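Local coordinates for protein 2-hydroxyhepta-2,4-diene-1, 7-dioateisomerase (Mycobacterium abscessus, PDB 3R6O) that probably acts as a magnesium-dependent isomerase of the fumarylacetoacetate hydrolase family, working on 2-hydroxyhepta-2,4-diene-1,7-dioate, at residues R150-L155 with I190-V195. Numbering follows the deposited sequence.
Sequences RTSHAL and ITARDV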
# COMPACT_ATOMS: atom_id res chain seq x y z
N ARG A 150 16.40 -8.79 12.44
CA ARG A 150 17.46 -9.78 12.39
C ARG A 150 18.20 -9.79 11.06
O ARG A 150 19.39 -10.00 11.02
CB ARG A 150 16.90 -11.21 12.60
CG ARG A 150 15.71 -11.28 13.51
CD ARG A 150 15.53 -12.65 14.14
NE ARG A 150 14.92 -13.54 13.16
CZ ARG A 150 13.63 -13.53 12.83
NH1 ARG A 150 12.78 -12.69 13.40
NH2 ARG A 150 13.19 -14.38 11.90
N THR A 151 17.48 -9.56 9.96
CA THR A 151 18.07 -9.63 8.61
C THR A 151 18.81 -8.34 8.11
O THR A 151 19.14 -8.25 6.92
CB THR A 151 16.98 -10.00 7.60
OG1 THR A 151 15.91 -9.05 7.69
CG2 THR A 151 16.41 -11.37 7.90
N SER A 152 19.05 -7.35 8.97
CA SER A 152 19.67 -6.12 8.52
C SER A 152 20.76 -5.64 9.45
O SER A 152 20.59 -5.59 10.68
CB SER A 152 18.65 -4.98 8.33
OG SER A 152 19.32 -3.79 7.93
N HIS A 153 21.87 -5.28 8.84
CA HIS A 153 23.02 -4.68 9.52
C HIS A 153 23.30 -3.28 8.92
O HIS A 153 24.40 -2.75 9.06
CB HIS A 153 24.23 -5.59 9.30
CG HIS A 153 24.17 -6.89 10.05
ND1 HIS A 153 23.34 -7.92 9.67
CD2 HIS A 153 24.88 -7.34 11.11
CE1 HIS A 153 23.51 -8.95 10.49
NE2 HIS A 153 24.45 -8.62 11.37
N ALA A 154 22.30 -2.68 8.28
CA ALA A 154 22.49 -1.38 7.65
C ALA A 154 21.19 -0.61 7.66
O ALA A 154 20.65 -0.30 6.62
CB ALA A 154 23.01 -1.54 6.22
N LEU A 155 20.69 -0.32 8.87
CA LEU A 155 19.44 0.38 9.05
C LEU A 155 19.64 1.89 9.04
O LEU A 155 20.39 2.44 9.88
CB LEU A 155 18.75 -0.02 10.36
CG LEU A 155 17.29 0.42 10.51
CD1 LEU A 155 16.44 -0.30 9.49
CD2 LEU A 155 16.79 0.17 11.94
N ILE A 190 12.38 5.05 7.37
CA ILE A 190 13.39 4.08 7.82
C ILE A 190 13.54 3.02 6.74
O ILE A 190 12.54 2.45 6.28
CB ILE A 190 12.98 3.33 9.12
CG1 ILE A 190 12.67 4.28 10.30
CG2 ILE A 190 14.06 2.20 9.49
CD1 ILE A 190 13.85 5.04 10.89
N THR A 191 14.79 2.69 6.45
CA THR A 191 15.15 1.84 5.32
C THR A 191 16.34 0.94 5.70
O THR A 191 17.32 1.41 6.27
CB THR A 191 15.54 2.70 4.10
OG1 THR A 191 14.45 3.55 3.76
CG2 THR A 191 15.87 1.80 2.88
N ALA A 192 16.20 -0.35 5.44
CA ALA A 192 17.23 -1.33 5.68
C ALA A 192 17.93 -1.46 4.34
O ALA A 192 17.43 -2.12 3.44
CB ALA A 192 16.60 -2.67 6.09
N ARG A 193 19.08 -0.80 4.20
CA ARG A 193 19.66 -0.57 2.87
C ARG A 193 20.25 -1.84 2.27
O ARG A 193 20.30 -1.98 1.04
CB ARG A 193 20.72 0.54 2.92
CG ARG A 193 20.11 1.84 3.28
CD ARG A 193 20.62 3.00 2.48
NE ARG A 193 20.15 4.25 3.08
CZ ARG A 193 19.02 4.88 2.80
NH1 ARG A 193 18.17 4.42 1.88
NH2 ARG A 193 18.74 6.03 3.42
N ASP A 194 20.69 -2.74 3.15
CA ASP A 194 21.25 -4.04 2.73
C ASP A 194 20.15 -4.99 2.27
O ASP A 194 20.34 -5.74 1.33
CB ASP A 194 22.11 -4.67 3.82
CG ASP A 194 21.44 -4.77 5.21
OD1 ASP A 194 20.42 -4.12 5.54
OD2 ASP A 194 22.04 -5.48 6.03
N VAL A 195 18.98 -4.91 2.89
CA VAL A 195 17.82 -5.64 2.42
C VAL A 195 17.29 -5.08 1.08
O VAL A 195 16.83 -5.81 0.22
CB VAL A 195 16.70 -5.58 3.47
CG1 VAL A 195 15.44 -6.15 2.89
CG2 VAL A 195 17.16 -6.34 4.77
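Thr151 and Ser152 meet the first turn of helix 193-196 where an ST turn leads into strand 155-165, which pairs antiparallel with strand 181-192 in the mixed sheet of this FAH-family domain. The carbonyl O of Thr151 lies 3.5 Å from Val195 CG2, a van der Waals touch beside the hydrogen bonds of Ser152 and His153. Ser152 turns OG anti to its own N (chi1 178°), and there the hydroxyl does two jobs: it donates to Asp194 OD1 at 2.7 Å, using the syn lone pair of that oxygen, and it accepts from Ala154 N, closing the ST turn. The methyl of Ala192, at the N-cap position of the helix, packs against the same OG.

His153 contributes its backbone. His153 N donates almost straight (174°) to Asp194 OD2 at 2.8 Å, meeting that oxygen on its syn side, slightly out of the carboxylate plane. The Asp194 carboxylate is thus gripped at both oxygens by consecutive residues of the loop, which fixes its rotation; its chi1 of 52° also lets OD1 accept a weak bond from Val195 N.

Ala154 rests its CB against the Asp194 carboxylate, while its carbonyl O receives Arg193 N at 2.9 Å. The Arg193 guanidinium leads away to salt bridges with Asp156 and Glu158, the latter a known magnesium ligand of this protein but not coordinating in this chain; the bound ion, held by Glu160 and Asp189, lies about 6 Å from the side chain of Thr191. At Leu155, loop becomes strand, forming a non-hydrogen-bonded antiparallel pair with Ala192. Phe219 and Val146 also touch both Leu155 and Ile190, whose branches meet in a tight apolar contact, Leu155 CD1 to Ile190 CG2 at 3.5 Å.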